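Local coordinates for putative integron gene cassette protein (Uncultured bacterium, PDB 3FUY) that is of unknown function but is encoded on a mobile integron gene cassette and probably represents a novel alpha/beta fold that assembles from three chains, at residues Glu23-Thr27 with Ile37-Asp41; Pro32-Thr36 with Val47-Gly51; Val72-Gln76 with Pro90-Ile94; Lys156-Glu160 with Glu173-Asp177. All blocks are in the same frame, centred on the assembly; numbering follows the deposited sequence.

Overall arrangement
The four contacts follow one mixed sheet from its first strand to its last. Contacts 1 and 2 share strand 34-39, which pairs with 25-29 in one and 44-49 in the other; both are held by backbone hydrogen bonds, and they touch where T27 packs on V35. Contact 1 is partly buried and contact 2 buried, and each meets neighbouring subunits. Contact 3, its centre about 7 Å from the centre of the chain, lies deepest: helix 59-79 lies on strand 91-100 through apolar side chains and one glutamine. Contact 4 is a surface contact, where charged and aromatic side chains tie the C-terminal tail to strand 150-160. I94 O of contact 3 approaches Y175 OH of contact 4.

Contact 1 (Glu23-Thr27 with Ile37-Asp41); sequences ESVNT and IRDFD
V25 and I37 meet on one face of an antiparallel beta hairpin, made by strands 25-29 and 34-39 at the margin of the sheet. Their side chains cross obliquely, with V25 CG1 3.8 Å from I37 CG2. Each of these methyls is the branch lying anti to its own backbone N (chi1 of V25 175°), while V25 CG2 turns the other way and lies 4.1 Å from D39 CG. T27 lies side by side with I37 and points the same way, OG1 against CG1. I37 carries this face onward to C65, L66 and M69 of helix 59-79, and D39 OD2 bonds to N42.

N26 and R38 occupy the other face as a hydrogen-bonded pair. N26 N gives a 2.8 Å bond to R38 O, and R38 N returns one of 3.0 Å to N26 O. Their polar ends look to the trimer: N26 ND2 bonds to T27 O of the second subunit and R38 NH2 to A57 O of that subunit, whereas R38 NH1 holds Q44 O within the chain. The F40 ring folds back over this pair. R38 CG sits 3.9 Å above the ring plane, over its centre, and CE2 of F40 comes obliquely to within 4.1 Å of N26 CB.

Past the paired strands the chains stay joined by F40 N, which bonds to S24 O at 2.8 Å, with S24 O near the edge of the F40 ring. At the far end D41 closes on S24 with its carboxylate, OD2 standing 3.1 Å from S24 CB.

Contact 2 (Pro32-Thr36 with Val47-Gly51); sequences PSLVT and VLRIG
V35 and L48 bind each other through both their backbone groups: L48 N reaches V35 O at 2.7 Å, and V35 N reaches L48 O at 2.8 Å. Two residues further, past the non-hydrogen-bonded pair L34-R49, I50 N bonds S33 O at 2.9 Å. R49 CA also points its hydrogen at S33 O, a weaker CA-H...O contact. The serine hydroxyl crosses to another chain, S33 OG bonding D172 OD2 of the third subunit.

These bonds close the second antiparallel hairpin of the chain, strands 34-39 and 44-49, whose segments here run at 163° to each other. On the face that carries L34, V47 and R49, the leucine does most of the touching. Its CD1 is pressed against V47 CG1 at 3.5 Å, tighter than usual carbon contact, and stands 3.4 Å from R49 CG. L34 arrives there with CG anti to the backbone N and a bend at chi2 (70°) that swings CD1 across toward the partner strand. R49 runs alongside, extended from CG to NE; its NE passes 3.6 Å from L34 CD1 and bonds to F178 O in the C-terminal tail. With a serine in place of R49, F178 O would probably be left without this donor, and L34 CD1 would lose the aliphatic stem that steadies it.

On the other face V35 CB and L48 CB face each other at 3.9 Å. L48 goes on to I62 of helix 59-79 and I99 of strand 91-100, and I50 CB packs on S33 CB before its own side chain also reaches I99.

Contact 3 (Val72-Gln76 with Pro90-Ile94); sequences VRDAQ and PHIRI
Q76 reaches from the helix to the backbone of strand 91-100 and uses both ends of its amide. NE2 gives a 3.1 Å bond to P90 O, with the acceptor only 3° out of the amide plane. OE1 takes I92 N at 2.7 Å, although that N-H comes from above the carbonyl plane, 41° out of it. A water gives OE1 a second bond of 2.8 Å. The bend at chi2 (71°) brings the glutamine's end over to the strand, and NE2 has a further partner in G80 O. Were the glutamine replaced by an alanine, I92 N and P90 O would probably be left without these mates, and the water would lose one anchor.

That water is placed by two side chains that leave the strand away from the helix, the end of R93 curling back: R93 NH1 donates to it in the guanidinium plane, and H91 ND1 meets it at the ring edge. R93 is fixed in turn by its salt bridge to D170, and the H91 ring by F87 and F167.

Beside the glutamine the contact is apolar. V72 splits its methyls, CG1 lying 3.9 Å from I92 CG2 and CG2 3.9 Å from I94 CB. I92 also meets A131 of helix 121-138, and I92 CD1 lies 4.4 Å from A75 CB. This is helix-on-sheet packing as in a two-layer alpha/beta fold, with the helix segment 72-76 running antiparallel to 91-94 of the strand beneath it.

Contact 4 (Lys156-Glu160 with Glu173-Asp177); sequences KLREE and EYYKD
K156 NZ is gripped by D177 OD2 in a 2.6 Å salt bridge, the lysine coming to the syn side of the carboxylate but 33° out of its plane. The same NZ donates to a water at 2.9 Å. That water also takes a bond from R158 NH2, in the plane of the guanidinium, and donates to Y174 O. It thus joins two side chains of the strand to the backbone of the tail.

Y174 is the bulky partner. R158 CD makes a CH-pi contact over one face of its ring, 4.0 Å from the Y174 ring centroid and offset toward the rim; how closely the guanidinium itself fits the ring is doubtful. R158 is extended from CG to NE, and its NE is paired with D112 of the adjoining strand, a second hold on the arginine's end. Beyond it Y174 OH donates to E160 OE2 at 2.8 Å, meeting the carboxylate from above its plane. F167 packs on both Y174 and E160.

E159, between R158 and E160, points away and pairs with R124 of helix 121-138. K156, R158 and E160 are alternate residues of strand 150-160, so one face of this strand, outermost within the chain, receives the C-terminal tail with its short 3-10 turn.

Contact 1 (Glu23-Thr27 with Ile37-Asp41)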
# COMPACT_ATOMS: atom_id res chain seq x y z
N GLU B 23 -4.28 12.87 7.26
CA GLU B 23 -2.83 12.94 7.39
C GLU B 23 -2.25 13.59 6.15
O GLU B 23 -2.77 13.42 5.04
CB GLU B 23 -2.22 11.55 7.61
CG GLU B 23 -0.69 11.58 7.81
CD GLU B 23 -0.11 10.24 8.22
OE1 GLU B 23 -0.54 9.19 7.67
OE2 GLU B 23 0.80 10.23 9.09
N SER B 24 -1.18 14.35 6.32
CA SER B 24 -0.64 15.11 5.20
C SER B 24 0.17 14.23 4.26
O SER B 24 0.21 14.47 3.06
CB SER B 24 0.20 16.29 5.69
OG SER B 24 1.23 15.84 6.53
N VAL B 25 0.83 13.22 4.80
CA VAL B 25 1.65 12.34 3.99
C VAL B 25 1.24 10.90 4.19
O VAL B 25 1.21 10.40 5.31
CB VAL B 25 3.12 12.48 4.37
CG1 VAL B 25 3.94 11.45 3.60
CG2 VAL B 25 3.59 13.90 4.08
N ASN B 26 0.94 10.22 3.09
CA ASN B 26 0.51 8.84 3.18
C ASN B 26 1.58 7.92 2.61
O ASN B 26 1.93 8.02 1.44
CB ASN B 26 -0.80 8.65 2.43
CG ASN B 26 -1.32 7.21 2.51
OD1 ASN B 26 -0.63 6.27 2.15
ND2 ASN B 26 -2.52 7.05 2.99
N THR B 27 2.10 7.04 3.45
CA THR B 27 3.21 6.17 3.06
C THR B 27 2.72 4.73 3.06
O THR B 27 1.99 4.32 3.97
CB THR B 27 4.37 6.29 4.07
OG1 THR B 27 4.90 7.62 4.01
CG2 THR B 27 5.49 5.31 3.72
N ILE B 37 4.98 7.28 -1.56
CA ILE B 37 4.84 8.42 -0.66
C ILE B 37 4.03 9.51 -1.34
O ILE B 37 4.47 10.11 -2.32
CB ILE B 37 6.20 8.96 -0.22
CG1 ILE B 37 7.00 7.87 0.48
CG2 ILE B 37 6.04 10.13 0.74
CD1 ILE B 37 8.49 8.30 0.75
N ARG B 38 2.82 9.72 -0.85
CA ARG B 38 1.93 10.71 -1.41
C ARG B 38 1.87 11.86 -0.41
O ARG B 38 1.42 11.67 0.71
CB ARG B 38 0.53 10.08 -1.54
CG ARG B 38 -0.59 11.07 -1.79
CD ARG B 38 -0.37 11.77 -3.09
NE ARG B 38 -1.56 12.46 -3.60
CZ ARG B 38 -1.50 13.60 -4.28
NH1 ARG B 38 -0.32 14.20 -4.44
NH2 ARG B 38 -2.60 14.15 -4.78
N ASP B 39 2.32 13.05 -0.82
CA ASP B 39 2.26 14.25 0.03
C ASP B 39 1.06 15.09 -0.41
O ASP B 39 1.11 15.78 -1.43
CB ASP B 39 3.56 15.09 -0.11
CG ASP B 39 3.57 16.33 0.81
OD1 ASP B 39 2.49 16.84 1.19
OD2 ASP B 39 4.68 16.81 1.15
N PHE B 40 -0.04 15.01 0.33
CA PHE B 40 -1.25 15.74 -0.07
C PHE B 40 -1.06 17.25 -0.03
O PHE B 40 -1.42 17.94 -0.98
CB PHE B 40 -2.42 15.38 0.85
CG PHE B 40 -2.96 13.99 0.63
CD1 PHE B 40 -3.75 13.70 -0.48
CD2 PHE B 40 -2.71 12.98 1.54
CE1 PHE B 40 -4.29 12.44 -0.68
CE2 PHE B 40 -3.24 11.70 1.35
CZ PHE B 40 -4.03 11.43 0.23
N ASP B 41 -0.49 17.74 1.08
CA ASP B 41 -0.38 19.17 1.33
C ASP B 41 0.41 19.88 0.23
O ASP B 41 0.03 20.95 -0.22
CB ASP B 41 0.26 19.44 2.71
CG ASP B 41 -0.66 19.11 3.89
OD1 ASP B 41 -1.80 18.65 3.67
OD2 ASP B 41 -0.24 19.31 5.05

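Contact 2 (Pro32-Thr36 with Val47-Gly51)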
# COMPACT_ATOMS: atom_id res chain seq x y z
N PRO B 32 9.20 -4.71 1.19
CA PRO B 32 10.10 -4.09 2.17
C PRO B 32 10.91 -2.92 1.58
O PRO B 32 11.17 -1.95 2.29
CB PRO B 32 11.02 -5.25 2.57
CG PRO B 32 10.17 -6.49 2.34
CD PRO B 32 9.37 -6.17 1.11
N SER B 33 11.25 -3.00 0.30
CA SER B 33 12.19 -2.05 -0.32
C SER B 33 11.54 -1.12 -1.36
O SER B 33 12.24 -0.39 -2.06
CB SER B 33 13.33 -2.83 -0.98
OG SER B 33 12.86 -3.54 -2.10
N LEU B 34 10.21 -1.16 -1.46
CA LEU B 34 9.49 -0.31 -2.42
C LEU B 34 8.33 0.40 -1.70
O LEU B 34 7.42 -0.24 -1.17
CB LEU B 34 8.98 -1.12 -3.61
CG LEU B 34 8.17 -0.37 -4.67
CD1 LEU B 34 9.06 0.57 -5.45
CD2 LEU B 34 7.44 -1.34 -5.62
N VAL B 35 8.39 1.73 -1.69
CA VAL B 35 7.48 2.53 -0.87
C VAL B 35 6.85 3.65 -1.69
O VAL B 35 7.54 4.34 -2.43
CB VAL B 35 8.22 3.13 0.35
CG1 VAL B 35 7.35 4.16 1.08
CG2 VAL B 35 8.67 2.01 1.30
N THR B 36 5.54 3.81 -1.58
CA THR B 36 4.90 4.95 -2.21
C THR B 36 4.68 6.05 -1.17
O THR B 36 4.23 5.80 -0.05
CB THR B 36 3.56 4.58 -2.87
OG1 THR B 36 2.64 4.10 -1.87
CG2 THR B 36 3.76 3.50 -3.92
N VAL B 47 8.06 7.69 -5.54
CA VAL B 47 8.38 6.32 -5.20
C VAL B 47 9.74 6.25 -4.52
O VAL B 47 10.73 6.78 -5.01
CB VAL B 47 8.38 5.41 -6.45
CG1 VAL B 47 8.69 3.98 -6.05
CG2 VAL B 47 7.02 5.49 -7.17
N LEU B 48 9.78 5.57 -3.38
CA LEU B 48 11.04 5.28 -2.72
C LEU B 48 11.47 3.83 -3.00
O LEU B 48 10.71 2.88 -2.78
CB LEU B 48 10.92 5.52 -1.23
CG LEU B 48 12.13 5.09 -0.40
CD1 LEU B 48 13.38 5.89 -0.82
CD2 LEU B 48 11.82 5.30 1.07
N ARG B 49 12.69 3.68 -3.51
CA ARG B 49 13.25 2.35 -3.78
C ARG B 49 14.59 2.17 -3.09
O ARG B 49 15.46 3.03 -3.20
CB ARG B 49 13.47 2.17 -5.28
CG ARG B 49 12.26 1.71 -6.03
CD ARG B 49 12.55 1.57 -7.52
NE ARG B 49 11.39 0.99 -8.20
CZ ARG B 49 11.39 -0.19 -8.81
NH1 ARG B 49 12.51 -0.92 -8.85
NH2 ARG B 49 10.28 -0.64 -9.39
N ILE B 50 14.75 1.05 -2.39
CA ILE B 50 16.06 0.68 -1.90
C ILE B 50 16.64 -0.31 -2.92
O ILE B 50 16.69 -1.51 -2.69
CB ILE B 50 15.99 0.07 -0.50
CG1 ILE B 50 14.99 0.83 0.40
CG2 ILE B 50 17.37 0.00 0.13
CD1 ILE B 50 15.30 2.34 0.57
N GLY B 51 17.04 0.23 -4.06
CA GLY B 51 17.28 -0.55 -5.26
C GLY B 51 18.45 -1.52 -5.21
O GLY B 51 18.31 -2.69 -5.55

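Contact 3 (Val72-Gln76 with Pro90-Ile94)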
# COMPACT_ATOMS: atom_id res chain seq x y z
N VAL B 72 13.09 19.39 -4.63
CA VAL B 72 12.47 19.58 -5.95
C VAL B 72 11.39 20.67 -5.95
O VAL B 72 11.37 21.53 -6.85
CB VAL B 72 11.91 18.26 -6.50
CG1 VAL B 72 11.14 18.49 -7.79
CG2 VAL B 72 13.05 17.23 -6.70
N ARG B 73 10.49 20.68 -4.97
CA ARG B 73 9.47 21.72 -5.00
C ARG B 73 10.09 23.11 -4.74
O ARG B 73 9.62 24.11 -5.28
CB ARG B 73 8.23 21.41 -4.12
CG ARG B 73 8.49 21.21 -2.66
CD ARG B 73 7.16 21.18 -1.84
NE ARG B 73 7.49 21.22 -0.41
CZ ARG B 73 7.79 20.13 0.29
NH1 ARG B 73 7.76 18.95 -0.30
NH2 ARG B 73 8.10 20.22 1.58
N ASP B 74 11.16 23.17 -3.95
CA ASP B 74 11.94 24.41 -3.79
C ASP B 74 12.66 24.82 -5.09
O ASP B 74 12.70 26.00 -5.43
CB ASP B 74 12.96 24.30 -2.65
CG ASP B 74 12.30 24.19 -1.27
OD1 ASP B 74 11.06 24.34 -1.16
OD2 ASP B 74 13.03 23.96 -0.28
N ALA B 75 13.23 23.87 -5.81
CA ALA B 75 13.79 24.18 -7.13
C ALA B 75 12.71 24.73 -8.07
O ALA B 75 12.95 25.69 -8.80
CB ALA B 75 14.50 22.95 -7.76
N GLN B 76 11.52 24.13 -8.03
CA GLN B 76 10.39 24.57 -8.84
C GLN B 76 10.01 26.00 -8.49
O GLN B 76 9.80 26.84 -9.37
CB GLN B 76 9.17 23.66 -8.62
CG GLN B 76 7.88 24.20 -9.26
CD GLN B 76 7.89 24.12 -10.79
OE1 GLN B 76 7.67 23.06 -11.36
NE2 GLN B 76 8.11 25.25 -11.44
N PRO B 90 8.63 26.04 -16.95
CA PRO B 90 8.55 24.58 -16.88
C PRO B 90 8.13 24.05 -15.50
O PRO B 90 8.22 24.77 -14.51
CB PRO B 90 9.98 24.14 -17.17
CG PRO B 90 10.84 25.31 -16.76
CD PRO B 90 10.01 26.54 -16.97
N HIS B 91 7.67 22.79 -15.47
CA HIS B 91 7.44 22.07 -14.23
C HIS B 91 8.64 21.16 -13.93
O HIS B 91 9.14 20.46 -14.82
CB HIS B 91 6.21 21.16 -14.35
CG HIS B 91 4.91 21.87 -14.49
ND1 HIS B 91 4.16 22.29 -13.41
CD2 HIS B 91 4.17 22.17 -15.59
CE1 HIS B 91 3.04 22.85 -13.83
NE2 HIS B 91 3.02 22.79 -15.15
N ILE B 92 9.09 21.15 -12.68
CA ILE B 92 10.09 20.18 -12.26
C ILE B 92 9.42 19.27 -11.24
O ILE B 92 8.96 19.74 -10.20
CB ILE B 92 11.31 20.85 -11.58
CG1 ILE B 92 11.88 21.96 -12.45
CG2 ILE B 92 12.37 19.82 -11.30
CD1 ILE B 92 13.20 22.52 -11.90
N ARG B 93 9.33 17.98 -11.54
CA ARG B 93 8.56 17.08 -10.70
C ARG B 93 9.40 15.89 -10.26
O ARG B 93 10.09 15.28 -11.08
CB ARG B 93 7.33 16.57 -11.45
CG ARG B 93 6.47 17.68 -12.06
CD ARG B 93 5.90 18.61 -10.98
NE ARG B 93 5.13 17.90 -9.95
CZ ARG B 93 4.49 18.51 -8.95
NH1 ARG B 93 4.52 19.83 -8.86
NH2 ARG B 93 3.82 17.81 -8.05
N ILE B 94 9.34 15.55 -8.98
CA ILE B 94 10.08 14.38 -8.53
C ILE B 94 9.29 13.11 -8.91
O ILE B 94 8.06 13.14 -8.96
CB ILE B 94 10.38 14.43 -7.02
CG1 ILE B 94 11.44 13.40 -6.65
CG2 ILE B 94 9.09 14.22 -6.19
CD1 ILE B 94 12.03 13.62 -5.24
O HOH W 1 5.21 21.91 -10.83

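Contact 4 (Lys156-Glu160 with Glu173-Asp177)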
# COMPACT_ATOMS: atom_id res chain seq x y z
N LYS B 156 14.42 13.56 -16.90
CA LYS B 156 13.72 13.20 -18.12
C LYS B 156 13.01 14.44 -18.65
O LYS B 156 12.46 15.23 -17.87
CB LYS B 156 12.71 12.07 -17.82
CG LYS B 156 12.03 11.51 -19.04
CD LYS B 156 11.00 10.45 -18.69
CE LYS B 156 11.64 9.23 -18.08
NZ LYS B 156 10.59 8.28 -17.59
N LEU B 157 13.03 14.62 -19.96
CA LEU B 157 12.40 15.78 -20.57
C LEU B 157 11.07 15.40 -21.23
O LEU B 157 10.97 14.39 -21.92
CB LEU B 157 13.33 16.41 -21.61
CG LEU B 157 14.79 16.55 -21.18
CD1 LEU B 157 15.70 16.89 -22.38
CD2 LEU B 157 14.91 17.61 -20.10
N ARG B 158 10.04 16.21 -20.99
CA ARG B 158 8.73 15.96 -21.55
C ARG B 158 8.23 17.24 -22.16
O ARG B 158 8.64 18.33 -21.75
CB ARG B 158 7.73 15.49 -20.47
CG ARG B 158 8.04 14.12 -19.87
CD ARG B 158 7.00 13.71 -18.83
NE ARG B 158 7.23 12.37 -18.30
CZ ARG B 158 6.90 11.24 -18.93
NH1 ARG B 158 6.31 11.30 -20.12
NH2 ARG B 158 7.15 10.06 -18.37
N GLU B 159 7.35 17.13 -23.13
CA GLU B 159 6.59 18.28 -23.58
C GLU B 159 5.12 17.90 -23.54
O GLU B 159 4.75 16.74 -23.74
CB GLU B 159 7.04 18.77 -24.96
CG GLU B 159 6.55 17.95 -26.15
CD GLU B 159 7.01 18.54 -27.49
OE1 GLU B 159 6.58 19.66 -27.85
OE2 GLU B 159 7.81 17.88 -28.18
N GLU B 160 4.30 18.89 -23.22
CA GLU B 160 2.88 18.67 -23.02
C GLU B 160 2.20 20.00 -23.27
O GLU B 160 2.79 21.05 -23.03
CB GLU B 160 2.61 18.23 -21.58
CG GLU B 160 3.27 16.92 -21.18
CD GLU B 160 2.51 15.71 -21.69
OE1 GLU B 160 1.50 15.90 -22.41
OE2 GLU B 160 2.92 14.58 -21.39
N GLU B 173 0.94 7.86 -15.39
CA GLU B 173 1.80 7.40 -16.48
C GLU B 173 3.29 7.73 -16.23
O GLU B 173 4.19 6.93 -16.51
CB GLU B 173 1.30 8.04 -17.78
CG GLU B 173 2.27 8.09 -18.95
CD GLU B 173 1.78 9.04 -20.05
OE1 GLU B 173 0.62 9.49 -19.98
OE2 GLU B 173 2.55 9.34 -20.99
N TYR B 174 3.54 8.91 -15.68
CA TYR B 174 4.90 9.38 -15.44
C TYR B 174 5.66 8.58 -14.39
O TYR B 174 6.86 8.82 -14.19
CB TYR B 174 4.91 10.86 -15.03
CG TYR B 174 4.24 11.80 -16.00
CD1 TYR B 174 4.24 11.55 -17.37
CD2 TYR B 174 3.63 12.97 -15.55
CE1 TYR B 174 3.64 12.43 -18.26
CE2 TYR B 174 3.03 13.85 -16.43
CZ TYR B 174 3.03 13.58 -17.78
OH TYR B 174 2.43 14.48 -18.65
N TYR B 175 4.99 7.65 -13.72
CA TYR B 175 5.62 6.85 -12.68
C TYR B 175 5.82 5.38 -13.07
O TYR B 175 6.36 4.60 -12.29
CB TYR B 175 4.82 6.93 -11.37
CG TYR B 175 4.83 8.31 -10.76
CD1 TYR B 175 5.73 8.64 -9.75
CD2 TYR B 175 3.97 9.29 -11.21
CE1 TYR B 175 5.75 9.92 -9.19
CE2 TYR B 175 3.99 10.57 -10.67
CZ TYR B 175 4.88 10.88 -9.66
OH TYR B 175 4.89 12.15 -9.12
N LYS B 176 5.35 5.01 -14.26
CA LYS B 176 5.42 3.62 -14.71
C LYS B 176 6.81 2.99 -14.61
O LYS B 176 6.92 1.79 -14.36
CB LYS B 176 4.93 3.49 -16.15
CG LYS B 176 3.43 3.39 -16.30
CD LYS B 176 3.07 2.98 -17.73
CE LYS B 176 1.62 3.30 -18.07
NZ LYS B 176 1.51 3.79 -19.48
N ASP B 177 7.86 3.78 -14.80
CA ASP B 177 9.23 3.27 -14.73
C ASP B 177 9.55 2.71 -13.37
O ASP B 177 10.45 1.88 -13.23
CB ASP B 177 10.25 4.39 -14.99
CG ASP B 177 10.38 4.74 -16.45
OD1 ASP B 177 9.95 3.93 -17.29
OD2 ASP B 177 10.93 5.82 -16.76
O HOH W 2 8.81 9.92 -15.99